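Local coordinates for protein glucanase (Clostridium thermocellum, PDB 5GXX) that probably hydrolyses internal beta-1,4-glucosidic bonds of cellulose as a family 9 endoglucanase of the cellulosome, its catalytic module being joined to a family 3-like carbohydrate-binding module, at residues F460-A465 against Q553-A558; N484-L489 against T521-N526; V515-I520 against Y528-S533; K582-P587 against F596-G601. The protein carries 1 engineered substitution. All blocks are in the same frame, centred on the assembly; numbering follows the deposited sequence.

Interaction 1: F460-A465 against Q553-A558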
loop_
_atom_site.group_PDB
_atom_site.type_symbol
_atom_site.label_atom_id
_atom_site.label_comp_id
_atom_site.label_asym_id
_atom_site.label_seq_id
_atom_site.Cartn_x
_atom_site.Cartn_y
_atom_site.Cartn_z
ATOM N N PHE A 460 24.294 17.822 -4.749
ATOM C CA PHE A 460 23.121 18.002 -3.881
ATOM C C PHE A 460 23.151 17.183 -2.590
ATOM O O PHE A 460 23.877 16.186 -2.476
ATOM C CB PHE A 460 21.823 17.719 -4.651
ATOM C CG PHE A 460 21.616 16.282 -5.037
ATOM C CD1 PHE A 460 21.251 15.334 -4.082
ATOM C CD2 PHE A 460 21.715 15.891 -6.371
ATOM C CE1 PHE A 460 21.053 14.018 -4.439
ATOM C CE2 PHE A 460 21.496 14.567 -6.739
ATOM C CZ PHE A 460 21.159 13.634 -5.772
ATOM N N THR A 461 22.344 17.628 -1.626
ATOM C CA THR A 461 21.994 16.841 -0.443
ATOM C C THR A 461 20.502 16.535 -0.509
ATOM O O THR A 461 19.720 17.441 -0.755
ATOM C CB THR A 461 22.266 17.652 0.838
ATOM O OG1 THR A 461 23.677 17.815 1.004
ATOM C CG2 THR A 461 21.734 16.932 2.077
ATOM N N GLU A 462 20.105 15.286 -0.274
ATOM C CA GLU A 462 18.690 14.966 -0.198
ATOM C C GLU A 462 18.420 14.348 1.168
ATOM O O GLU A 462 19.073 13.375 1.558
ATOM C CB GLU A 462 18.282 14.004 -1.313
ATOM C CG GLU A 462 16.794 13.750 -1.363
ATOM C CD GLU A 462 16.421 12.894 -2.551
ATOM O OE1 GLU A 462 16.220 13.448 -3.656
ATOM O OE2 GLU A 462 16.345 11.662 -2.366
ATOM N N ILE A 463 17.441 14.924 1.856
ATOM C CA ILE A 463 17.121 14.551 3.236
ATOM C C ILE A 463 15.754 13.870 3.288
ATOM O O ILE A 463 14.809 14.336 2.655
ATOM C CB ILE A 463 17.081 15.813 4.137
ATOM C CG1 ILE A 463 18.425 16.557 4.183
ATOM C CG2 ILE A 463 16.650 15.462 5.561
ATOM C CD1 ILE A 463 19.594 15.714 4.626
ATOM N N LYS A 464 15.666 12.768 4.028
ATOM C CA LYS A 464 14.380 12.233 4.458
ATOM C C LYS A 464 14.170 12.711 5.896
ATOM O O LYS A 464 15.006 12.466 6.775
ATOM C CB LYS A 464 14.353 10.703 4.359
ATOM C CG LYS A 464 13.109 10.066 4.935
ATOM C CD LYS A 464 13.245 8.559 4.906
ATOM C CE LYS A 464 12.102 7.852 5.610
ATOM N NZ LYS A 464 12.184 6.378 5.388
ATOM N N ALA A 465 13.054 13.398 6.126
ATOM C CA ALA A 465 12.786 13.953 7.457
ATOM C C ALA A 465 11.378 13.619 7.950
ATOM O O ALA A 465 10.398 13.787 7.232
ATOM C CB ALA A 465 13.004 15.456 7.434
ATOM N N GLN A 553 10.697 14.256 1.821
ATOM C CA GLN A 553 12.027 14.086 1.239
ATOM C C GLN A 553 12.280 15.343 0.436
ATOM O O GLN A 553 11.546 15.650 -0.502
ATOM C CB GLN A 553 12.123 12.834 0.359
ATOM C CG GLN A 553 12.096 11.536 1.167
ATOM C CD GLN A 553 11.799 10.311 0.337
ATOM O OE1 GLN A 553 12.174 10.231 -0.834
ATOM N NE2 GLN A 553 11.140 9.331 0.951
ATOM N N PHE A 554 13.298 16.098 0.831
ATOM C CA PHE A 554 13.621 17.317 0.103
ATOM C C PHE A 554 15.061 17.279 -0.365
ATOM O O PHE A 554 15.918 16.650 0.263
ATOM C CB PHE A 554 13.307 18.570 0.930
ATOM C CG PHE A 554 14.043 18.661 2.243
ATOM C CD1 PHE A 554 15.291 19.258 2.317
ATOM C CD2 PHE A 554 13.462 18.190 3.414
ATOM C CE1 PHE A 554 15.958 19.380 3.526
ATOM C CE2 PHE A 554 14.124 18.293 4.632
ATOM C CZ PHE A 554 15.372 18.889 4.696
ATOM N N ARG A 555 15.288 17.930 -1.500
ATOM C CA ARG A 555 16.614 18.014 -2.096
ATOM C C ARG A 555 17.014 19.479 -2.225
ATOM O O ARG A 555 16.205 20.314 -2.651
ATOM C CB ARG A 555 16.584 17.345 -3.476
ATOM C CG ARG A 555 17.924 17.315 -4.200
ATOM C CD ARG A 555 17.821 16.705 -5.607
ATOM N NE ARG A 555 17.430 15.301 -5.538
ATOM C CZ ARG A 555 17.539 14.433 -6.542
ATOM N NH1 ARG A 555 18.050 14.812 -7.702
ATOM N NH2 ARG A 555 17.155 13.174 -6.369
ATOM N N ILE A 556 18.255 19.780 -1.847
ATOM C CA ILE A 556 18.844 21.106 -2.024
ATOM C C ILE A 556 20.043 20.897 -2.946
ATOM O O ILE A 556 20.955 20.147 -2.613
ATOM C CB ILE A 556 19.240 21.696 -0.655
ATOM C CG1 ILE A 556 18.026 21.719 0.284
ATOM C CG2 ILE A 556 19.850 23.091 -0.817
ATOM C CD1 ILE A 556 18.372 21.741 1.772
ATOM N N ALA A 557 20.014 21.515 -4.124
ATOM C CA ALA A 557 20.940 21.140 -5.201
ATOM C C ALA A 557 21.609 22.346 -5.846
ATOM O O ALA A 557 20.947 23.313 -6.212
ATOM C CB ALA A 557 20.221 20.325 -6.273
ATOM N N ALA A 558 22.928 22.276 -5.957
ATOM C CA ALA A 558 23.686 23.129 -6.867
ATOM C C ALA A 558 23.513 22.565 -8.276
ATOM O O ALA A 558 23.045 21.436 -8.433
ATOM C CB ALA A 558 25.136 23.110 -6.473
HETATM O O HOH W 1 13.457 11.657 -2.822
#
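Arg-555 is met by two side chains of the neighbouring strand, Phe-460 over a face of its guanidinium and Glu-462 at the edge. The stack on the Phe-460 ring is nearly parallel, the planes 11° apart, with Arg-555 CZ 4.0 Å from the ring centroid; its CD also rests over that face. At the edge both NE and NH2 of Arg-555 reach Glu-462 OE1, each at 2.9 Å, within the guanidinium plane but about 30° out of the carboxylate plane. The bend of Arg-555 at chi3 (-64°) after an extended start turns the group flat onto the ring. Glu-462 OE2 is held separately by Asn-454, which fixes the carboxylate from the other strand neighbour. On the opposite sheet face Ile-463 CB sits over the Phe-554 ring, 3.9 Å from its centroid, and Ile-556 packs with Tyr-485 of strand 481-488. Backbone bonds tie Thr-461 to Ile-556 and Ile-463 to Phe-554 in both directions, Ile-463 N to Phe-554 O being 2.8 Å. Strands 460-469 and 549-557 form an antiparallel pair, with the salt bridge and stack on one face and mostly apolar side chains toward the second sheet, as in the beta-sandwich of a cellulose-binding module.

Interaction 2: N484-L489 against T521-N526. With CA (calcium ion), chain D.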
loop_
_atom_site.group_PDB
_atom_site.type_symbol
_atom_site.label_atom_id
_atom_site.label_comp_id
_atom_site.label_asym_id
_atom_site.label_seq_id
_atom_site.Cartn_x
_atom_site.Cartn_y
_atom_site.Cartn_z
ATOM N N ASN A 484 13.596 23.668 10.879
ATOM C CA ASN A 484 14.571 24.322 10.010
ATOM C C ASN A 484 15.746 23.414 9.651
ATOM O O ASN A 484 16.200 22.613 10.481
ATOM C CB ASN A 484 15.099 25.587 10.689
ATOM C CG ASN A 484 14.031 26.646 10.909
ATOM O OD1 ASN A 484 12.939 26.598 10.345
ATOM N ND2 ASN A 484 14.367 27.647 11.723
ATOM N N TYR A 485 16.211 23.536 8.403
ATOM C CA TYR A 485 17.415 22.852 7.943
ATOM C C TYR A 485 18.460 23.916 7.589
ATOM O O TYR A 485 18.274 24.681 6.643
ATOM C CB TYR A 485 17.131 21.970 6.707
ATOM C CG TYR A 485 18.341 21.156 6.292
ATOM C CD1 TYR A 485 19.277 21.673 5.392
ATOM C CD2 TYR A 485 18.557 19.878 6.812
ATOM C CE1 TYR A 485 20.411 20.934 5.040
ATOM C CE2 TYR A 485 19.674 19.136 6.452
ATOM C CZ TYR A 485 20.595 19.671 5.572
ATOM O OH TYR A 485 21.687 18.886 5.263
ATOM N N TYR A 486 19.545 23.961 8.361
ATOM C CA TYR A 486 20.571 24.987 8.236
ATOM C C TYR A 486 21.800 24.518 7.468
ATOM O O TYR A 486 22.296 23.408 7.679
ATOM C CB TYR A 486 21.049 25.442 9.622
ATOM C CG TYR A 486 19.995 26.035 10.518
ATOM C CD1 TYR A 486 19.681 27.392 10.455
ATOM C CD2 TYR A 486 19.345 25.248 11.457
ATOM C CE1 TYR A 486 18.723 27.953 11.292
ATOM C CE2 TYR A 486 18.392 25.803 12.298
ATOM C CZ TYR A 486 18.086 27.150 12.207
ATOM O OH TYR A 486 17.135 27.682 13.050
ATOM N N MET A 487 22.303 25.417 6.628
ATOM C CA MET A 487 23.455 25.167 5.770
ATOM C C MET A 487 24.465 26.302 5.881
ATOM O O MET A 487 24.093 27.439 6.167
ATOM C CB MET A 487 23.001 25.115 4.311
ATOM C CG MET A 487 21.927 24.094 4.035
ATOM S SD MET A 487 21.086 24.501 2.493
ATOM C CE MET A 487 19.787 25.607 3.061
ATOM N N ASP A 488 25.725 25.983 5.595
ATOM C CA ASP A 488 26.767 26.982 5.406
ATOM C C ASP A 488 27.041 27.027 3.903
ATOM O O ASP A 488 27.427 26.024 3.309
ATOM C CB ASP A 488 28.020 26.590 6.196
ATOM C CG ASP A 488 29.115 27.643 6.139
ATOM O OD1 ASP A 488 29.146 28.432 5.176
ATOM O OD2 ASP A 488 29.944 27.682 7.074
ATOM N N LEU A 489 26.811 28.189 3.302
ATOM C CA LEU A 489 26.952 28.340 1.854
ATOM C C LEU A 489 28.260 29.016 1.461
ATOM O O LEU A 489 28.388 29.509 0.336
ATOM C CB LEU A 489 25.750 29.093 1.274
ATOM C CG LEU A 489 24.365 28.436 1.425
ATOM C CD1 LEU A 489 23.338 29.231 0.634
ATOM C CD2 LEU A 489 24.352 26.978 1.001
ATOM N N THR A 521 16.879 31.088 3.123
ATOM C CA THR A 521 16.778 32.322 3.900
ATOM C C THR A 521 18.045 32.565 4.690
ATOM O O THR A 521 18.593 31.651 5.309
ATOM C CB THR A 521 15.569 32.215 4.850
ATOM O OG1 THR A 521 14.394 32.048 4.047
ATOM C CG2 THR A 521 15.405 33.476 5.700
ATOM N N HIS A 522 18.516 33.812 4.647
ATOM C CA HIS A 522 19.714 34.184 5.384
ATOM C C HIS A 522 19.471 34.216 6.887
ATOM O O HIS A 522 18.489 34.791 7.347
ATOM C CB HIS A 522 20.234 35.539 4.895
ATOM C CG HIS A 522 21.570 35.908 5.459
ATOM N ND1 HIS A 522 21.786 37.078 6.157
ATOM C CD2 HIS A 522 22.758 35.259 5.435
ATOM C CE1 HIS A 522 23.051 37.138 6.529
ATOM N NE2 HIS A 522 23.663 36.047 6.104
ATOM N N LEU A 523 20.364 33.581 7.637
ATOM C CA LEU A 523 20.405 33.726 9.087
ATOM C C LEU A 523 21.447 34.796 9.444
ATOM O O LEU A 523 21.096 35.954 9.703
ATOM C CB LEU A 523 20.710 32.386 9.760
ATOM C CG LEU A 523 20.516 32.289 11.276
ATOM C CD1 LEU A 523 19.042 32.385 11.671
ATOM C CD2 LEU A 523 21.143 31.019 11.835
ATOM N N TYR A 524 22.723 34.414 9.456
ATOM C CA TYR A 524 23.813 35.377 9.629
ATOM C C TYR A 524 25.051 34.875 8.897
ATOM O O TYR A 524 25.214 33.666 8.721
ATOM C CB TYR A 524 24.109 35.628 11.117
ATOM C CG TYR A 524 24.658 34.427 11.855
ATOM C CD1 TYR A 524 23.806 33.521 12.479
ATOM C CD2 TYR A 524 26.032 34.202 11.935
ATOM C CE1 TYR A 524 24.304 32.414 13.149
ATOM C CE2 TYR A 524 26.545 33.096 12.604
ATOM C CZ TYR A 524 25.673 32.206 13.206
ATOM O OH TYR A 524 26.164 31.108 13.876
ATOM N N ASP A 525 25.919 35.802 8.488
ATOM C CA ASP A 525 27.153 35.461 7.782
ATOM C C ASP A 525 26.864 34.611 6.547
ATOM O O ASP A 525 26.058 35.008 5.709
ATOM C CB ASP A 525 28.134 34.767 8.736
ATOM C CG ASP A 525 28.592 35.681 9.862
ATOM O OD1 ASP A 525 28.342 36.903 9.776
ATOM O OD2 ASP A 525 29.199 35.171 10.826
ATOM N N ASN A 526 27.495 33.447 6.431
ATOM C CA ASN A 526 27.188 32.547 5.320
ATOM C C ASN A 526 26.190 31.443 5.681
ATOM O O ASN A 526 26.071 30.452 4.950
ATOM C CB ASN A 526 28.470 31.952 4.722
ATOM C CG ASN A 526 29.336 32.987 4.016
ATOM O OD1 ASN A 526 28.874 34.064 3.637
ATOM N ND2 ASN A 526 30.607 32.652 3.825
HETATM CA CA CA D . 27.981 23.815 2.871
HETATM O O HOH W 2 26.003 23.268 1.662
#
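Leu-489 and Asn-526 meet through their backbones: Leu-489 N donates to Asn-526 O at 2.9 Å and almost straight, 177° at the hydrogen, with the donor in the carbonyl plane. The same oxygen lies 3.6 Å from Asp-488 CA, so one carbonyl touches the chain on both sides of the peptide link. Asn-526 CB is 3.6 Å from Asp-488 OD1, the carboxylate and amide planes being 56° apart, and at the tip of the asparagine ND2 turns to Thr-490 OG1. Asp-488 OD1 is bonded to that same hydroxyl, so Thr-490 couples the two polar ends. Asp-488 belongs to a calcium site at the end of strand 481-488: its carbonyl O, not its carboxylate, binds the calcium ion at 2.3 Å, alongside Glu-491, Asp-566, Asn-569, Asp-570 and a water. The bond from Leu-489, at the N-cap of helix 490-494, therefore joins the metal-bound end of one strand to the turn leading from strand 515-524 into strand 527-534, just after the classic beta bulge at Leu-523 and Tyr-524. Farther back, Leu-523 CD2 lies 3.9 Å from Tyr-486 CE1, reaching the ring obliquely. Leu-523 extends its CG anti to the backbone N (chi1 -168°), which carries the methyl across to the tyrosine. The Tyr-486 OH receives Asn-484 ND2 at 3.1 Å, in the amide plane and nearly linear.

Interaction 3: V515-I520 against Y528-S533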
loop_
_atom_site.group_PDB
_atom_site.type_symbol
_atom_site.label_atom_id
_atom_site.label_comp_id
_atom_site.label_asym_id
_atom_site.label_seq_id
_atom_site.Cartn_x
_atom_site.Cartn_y
_atom_site.Cartn_z
ATOM N N VAL A 515 1.871 21.065 3.487
ATOM C CA VAL A 515 3.211 21.512 3.847
ATOM C C VAL A 515 3.744 22.563 2.869
ATOM O O VAL A 515 3.425 22.550 1.681
ATOM C CB VAL A 515 4.186 20.310 3.910
ATOM C CG1 VAL A 515 4.357 19.667 2.538
ATOM C CG2 VAL A 515 5.545 20.680 4.493
ATOM N N GLU A 516 4.554 23.480 3.380
ATOM C CA GLU A 516 5.305 24.394 2.529
ATOM C C GLU A 516 6.777 24.398 2.929
ATOM O O GLU A 516 7.128 24.096 4.075
ATOM C CB GLU A 516 4.697 25.797 2.511
ATOM C CG GLU A 516 4.650 26.439 3.882
ATOM C CD GLU A 516 4.382 27.938 3.883
ATOM O OE1 GLU A 516 4.521 28.616 2.839
ATOM O OE2 GLU A 516 4.050 28.446 4.976
ATOM N N ILE A 517 7.629 24.680 1.950
ATOM C CA ILE A 517 9.057 24.861 2.188
ATOM C C ILE A 517 9.394 26.291 1.814
ATOM O O ILE A 517 9.042 26.749 0.726
ATOM C CB ILE A 517 9.954 23.887 1.387
ATOM C CG1 ILE A 517 9.517 22.430 1.586
ATOM C CG2 ILE A 517 11.414 24.077 1.810
ATOM C CD1 ILE A 517 10.365 21.424 0.818
ATOM N N SER A 518 10.064 27.001 2.715
ATOM C CA SER A 518 10.410 28.387 2.436
ATOM C C SER A 518 11.517 28.449 1.387
ATOM O O SER A 518 12.217 27.455 1.170
ATOM C CB SER A 518 10.905 29.069 3.709
ATOM O OG SER A 518 12.211 28.637 4.042
ATOM N N PRO A 519 11.694 29.623 0.753
ATOM C CA PRO A 519 12.921 29.824 -0.008
ATOM C C PRO A 519 14.117 29.794 0.947
ATOM O O PRO A 519 13.941 29.879 2.167
ATOM C CB PRO A 519 12.751 31.226 -0.622
ATOM C CG PRO A 519 11.314 31.600 -0.431
ATOM C CD PRO A 519 10.806 30.801 0.732
ATOM N N ILE A 520 15.323 29.632 0.409
ATOM C CA ILE A 520 16.540 29.636 1.223
ATOM C C ILE A 520 16.736 31.032 1.798
ATOM O O ILE A 520 16.717 32.011 1.051
ATOM C CB ILE A 520 17.754 29.183 0.384
ATOM C CG1 ILE A 520 17.516 27.756 -0.125
ATOM C CG2 ILE A 520 19.047 29.285 1.182
ATOM C CD1 ILE A 520 18.467 27.350 -1.250
ATOM N N TYR A 528 22.531 29.892 6.102
ATOM C CA TYR A 528 21.215 30.020 5.495
ATOM C C TYR A 528 20.356 28.832 5.920
ATOM O O TYR A 528 20.883 27.834 6.425
ATOM C CB TYR A 528 21.341 30.060 3.966
ATOM C CG TYR A 528 21.966 31.323 3.413
ATOM C CD1 TYR A 528 23.337 31.543 3.483
ATOM C CD2 TYR A 528 21.174 32.284 2.800
ATOM C CE1 TYR A 528 23.902 32.715 2.973
ATOM C CE2 TYR A 528 21.722 33.450 2.280
ATOM C CZ TYR A 528 23.084 33.655 2.372
ATOM O OH TYR A 528 23.608 34.815 1.857
ATOM N N TYR A 529 19.043 28.929 5.727
ATOM C CA TYR A 529 18.169 27.802 6.061
ATOM C C TYR A 529 16.907 27.764 5.210
ATOM O O TYR A 529 16.490 28.766 4.620
ATOM C CB TYR A 529 17.778 27.825 7.551
ATOM C CG TYR A 529 16.884 28.979 7.942
ATOM C CD1 TYR A 529 17.406 30.261 8.119
ATOM C CD2 TYR A 529 15.516 28.807 8.106
ATOM C CE1 TYR A 529 16.589 31.336 8.460
ATOM C CE2 TYR A 529 14.693 29.867 8.469
ATOM C CZ TYR A 529 15.232 31.126 8.638
ATOM O OH TYR A 529 14.400 32.166 8.984
ATOM N N ILE A 530 16.286 26.591 5.197
ATOM C CA ILE A 530 14.901 26.475 4.759
ATOM C C ILE A 530 14.093 26.065 5.979
ATOM O O ILE A 530 14.602 25.389 6.887
ATOM C CB ILE A 530 14.694 25.486 3.582
ATOM C CG1 ILE A 530 15.158 24.069 3.938
ATOM C CG2 ILE A 530 15.379 26.038 2.333
ATOM C CD1 ILE A 530 14.785 22.988 2.906
ATOM N N LYS A 531 12.859 26.547 6.002
ATOM C CA LYS A 531 11.902 26.150 7.017
ATOM C C LYS A 531 10.857 25.302 6.307
ATOM O O LYS A 531 10.337 25.700 5.263
ATOM C CB LYS A 531 11.214 27.372 7.627
ATOM C CG LYS A 531 10.118 26.987 8.622
ATOM C CD LYS A 531 9.498 28.214 9.277
ATOM C CE LYS A 531 10.404 28.833 10.336
ATOM N NZ LYS A 531 10.810 27.854 11.390
ATOM N N ILE A 532 10.541 24.166 6.921
ATOM C CA ILE A 532 9.474 23.263 6.489
ATOM C C ILE A 532 8.327 23.492 7.470
ATOM O O ILE A 532 8.507 23.276 8.668
ATOM C CB ILE A 532 9.947 21.782 6.553
ATOM C CG1 ILE A 532 11.043 21.431 5.525
ATOM C CG2 ILE A 532 8.786 20.840 6.320
ATOM C CD1 ILE A 532 12.357 22.181 5.665
ATOM N N SER A 533 7.180 23.963 6.979
ATOM C CA SER A 533 6.023 24.286 7.821
ATOM C C SER A 533 4.824 23.401 7.498
ATOM O O SER A 533 4.459 23.260 6.327
ATOM C CB SER A 533 5.600 25.750 7.618
ATOM O OG SER A 533 6.643 26.628 8.014
#
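Ile-517 and Ile-530 form the close-packed side of this antiparallel hairpin: CG2 of Ile-517 meets CD1 of Ile-530 at 3.7 Å, the two side chains crossing. Farther along, Ile-520 CG1 touches Ile-530 CG2 at 3.7 Å, while CG2 of Ile-520 lies against Tyr-528 CB. Val-515 and Ile-532 run side by side. Ile-517, Ile-530 and Ile-532 also press on Leu-552, Phe-554 and Ile-556 of strand 549-557, placing this side in the core between the sheets. The other side is looser and polar. There Glu-516 CG comes only to 3.9 Å from Ser-533 CB, and its carboxylate leaves the hairpin for Lys-503 of the second subunit; Lys-531 sends NZ to Asn-484 and Ser-482. Glu-516 and Ser-533 are bonded both ways through their backbones, and Ser-518 N continues the series to Lys-531 O at 2.9 Å. Then the pattern changes: Lys-531 N donates to Ser-518 OG, 2.9 Å and 172° at the hydrogen. With chi1 at 74° the hydroxyl sits between the serine's own N and carbonyl carbon, where it also donates to Pro-519 O. A side-chain oxygen thus takes the place of a backbone acceptor, keeping the Lys-531 N-H satisfied where the strand is interrupted before Pro-519.

Interaction 4: K582-P587 against F596-G601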
loop_
_atom_site.group_PDB
_atom_site.type_symbol
_atom_site.label_atom_id
_atom_site.label_comp_id
_atom_site.label_asym_id
_atom_site.label_seq_id
_atom_site.Cartn_x
_atom_site.Cartn_y
_atom_site.Cartn_z
ATOM N N LYS A 582 16.722 10.522 15.384
ATOM C CA LYS A 582 16.423 11.817 15.981
ATOM C C LYS A 582 17.631 12.742 15.846
ATOM O O LYS A 582 18.776 12.324 16.051
ATOM C CB LYS A 582 16.069 11.653 17.464
ATOM C CG LYS A 582 15.613 12.941 18.134
ATOM C CD LYS A 582 15.017 12.669 19.523
ATOM C CE LYS A 582 16.024 11.962 20.410
ATOM N NZ LYS A 582 15.386 11.502 21.680
ATOM N N THR A 583 17.376 13.992 15.478
ATOM C CA THR A 583 18.441 14.978 15.407
ATOM C C THR A 583 18.068 16.277 16.099
ATOM O O THR A 583 17.005 16.862 15.857
ATOM C CB THR A 583 18.911 15.302 13.966
ATOM O OG1 THR A 583 19.789 16.432 14.013
ATOM C CG2 THR A 583 17.722 15.614 13.031
ATOM N N LYS A 584 18.990 16.761 16.922
ATOM C CA LYS A 584 18.740 18.024 17.592
ATOM C C LYS A 584 19.096 19.217 16.718
ATOM O O LYS A 584 18.766 20.349 17.061
ATOM C CB LYS A 584 19.492 18.066 18.923
ATOM C CG LYS A 584 20.997 18.214 18.766
ATOM C CD LYS A 584 21.673 17.875 20.083
ATOM C CE LYS A 584 23.003 18.581 20.194
ATOM N NZ LYS A 584 23.365 18.679 21.634
ATOM N N TYR A 585 19.718 18.953 15.565
ATOM C CA TYR A 585 20.177 20.021 14.674
ATOM C C TYR A 585 19.196 20.483 13.588
ATOM O O TYR A 585 19.530 21.348 12.767
ATOM C CB TYR A 585 21.534 19.652 14.076
ATOM C CG TYR A 585 22.562 19.240 15.101
ATOM C CD1 TYR A 585 23.165 20.189 15.924
ATOM C CD2 TYR A 585 22.947 17.910 15.232
ATOM C CE1 TYR A 585 24.124 19.825 16.862
ATOM C CE2 TYR A 585 23.908 17.538 16.162
ATOM C CZ TYR A 585 24.485 18.497 16.972
ATOM O OH TYR A 585 25.438 18.121 17.893
ATOM N N MET A 586 18.003 19.894 13.581
ATOM C CA MET A 586 16.875 20.388 12.791
ATOM C C MET A 586 15.774 20.790 13.778
ATOM O O MET A 586 14.811 20.055 14.009
ATOM C CB MET A 586 16.400 19.353 11.764
ATOM C CG MET A 586 17.474 18.973 10.728
ATOM S SD MET A 586 17.026 17.661 9.557
ATOM C CE MET A 586 15.527 18.350 8.855
ATOM N N PRO A 587 15.939 21.976 14.383
ATOM C CA PRO A 587 15.056 22.352 15.490
ATOM C C PRO A 587 13.598 22.506 15.072
ATOM O O PRO A 587 13.297 22.898 13.943
ATOM C CB PRO A 587 15.647 23.683 15.969
ATOM C CG PRO A 587 16.319 24.250 14.749
ATOM C CD PRO A 587 16.909 23.043 14.076
ATOM N N PHE A 596 12.211 22.164 20.418
ATOM C CA PHE A 596 13.226 21.114 20.483
ATOM C C PHE A 596 14.471 21.484 19.681
ATOM O O PHE A 596 14.362 22.073 18.613
ATOM C CB PHE A 596 12.661 19.781 19.981
ATOM C CG PHE A 596 13.619 18.637 20.127
ATOM C CD1 PHE A 596 13.811 18.038 21.364
ATOM C CD2 PHE A 596 14.392 18.216 19.055
ATOM C CE1 PHE A 596 14.725 16.998 21.515
ATOM C CE2 PHE A 596 15.302 17.177 19.192
ATOM C CZ PHE A 596 15.474 16.568 20.428
ATOM N N GLY A 597 15.651 21.140 20.188
ATOM C CA GLY A 597 16.859 21.194 19.358
ATOM C C GLY A 597 17.690 22.443 19.569
ATOM O O GLY A 597 17.486 23.171 20.540
ATOM N N GLU A 598 18.617 22.686 18.647
ATOM C CA GLU A 598 19.607 23.745 18.754
ATOM C C GLU A 598 19.670 24.494 17.429
ATOM O O GLU A 598 19.305 23.947 16.389
ATOM C CB GLU A 598 20.981 23.146 19.072
ATOM C CG GLU A 598 21.160 22.673 20.507
ATOM C CD GLU A 598 22.470 21.935 20.737
ATOM O OE1 GLU A 598 23.365 21.975 19.862
ATOM O OE2 GLU A 598 22.607 21.314 21.813
ATOM N N VAL A 599 20.130 25.741 17.477
ATOM C CA VAL A 599 20.312 26.557 16.286
ATOM C C VAL A 599 21.784 26.942 16.165
ATOM O O VAL A 599 22.511 26.877 17.166
ATOM C CB VAL A 599 19.435 27.828 16.322
ATOM C CG1 VAL A 599 17.984 27.478 16.576
ATOM C CG2 VAL A 599 19.925 28.790 17.400
ATOM N N PRO A 600 22.227 27.321 14.950
ATOM C CA PRO A 600 23.607 27.779 14.781
ATOM C C PRO A 600 23.929 28.979 15.664
ATOM O O PRO A 600 23.208 29.975 15.632
ATOM C CB PRO A 600 23.664 28.201 13.314
ATOM C CG PRO A 600 22.601 27.389 12.644
ATOM C CD PRO A 600 21.498 27.318 13.664
ATOM N N GLY A 601 25.008 28.880 16.435
ATOM C CA GLY A 601 25.441 29.989 17.282
ATOM C C GLY A 601 24.713 30.042 18.613
ATOM O O GLY A 601 24.950 30.944 19.422
#
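The shortest polar bond here is the salt bridge from Lys-584 NZ to Glu-598 OE2, 2.7 Å long. The ammonium comes from above the carboxylate, 45° out of its plane, and Lys-584 CE follows closely, 3.2 Å from Glu-598 OE2. Lys-584 starts with CG between its N and carbonyl carbon (chi1 72°) and then runs extended, its CG passing over the Tyr-585 ring. Glu-598 OE1 comes to Tyr-585 CE1 obliquely, from the same side of the ring as Lys-584 CG, ring and carboxylate planes standing nearly perpendicular at 84°. A backbone bond lies beneath the charged pair: Glu-598 N donates to Lys-584 O at 2.8 Å, so both ends of the lysine residue are tied to the glutamate. Gly-597 CA lies 3.1 Å from that same Lys-584 O, leaving no room for a CB, which its backbone angles would also press on the preceding carbonyl. Phe-596 and Pro-587 flank this. Phe-596 turns one ring edge to Thr-583 O, its CZ touching Lys-582 CD at 4.0 Å, while the lysine's NZ goes on to Asp-445. Pro-587 CG packs on Val-599 CG1, and against Glu-598 O, a buried carbonyl without a partner in the model. Thr-583 OG1 accepts from Tyr-585 N, closing an ST turn where strand 581-583 gives way to the loop. The two segments thus close the base of the short beta hairpin of strands 588-590 and 593-596, at the edge of the five-stranded sheet near the end of the chain.

Overall arrangement
All four contacts belong to one beta-sandwich, their centres about 35 to 46 Å from the centre of the chain. Interaction 1 is the most buried, pairing two strands of one sheet; interaction 3 pairs the outer hairpin of the facing sheet, and the two meet through Ile-530, Phe-554 and Ile-556. Interaction 2 shares strand 515-524 with interaction 3 and holds the calcium end of strand 481-488, relying on one backbone bond and little packing. Interaction 4, in loops at the far edge, joins interaction 2 through Pro-587 against Tyr-486 and interaction 1 through Met-586, which reaches Ala-465 and Phe-554. Its salt bridge lies at the surface, unlike that of interaction 1, which sits within a strand pair.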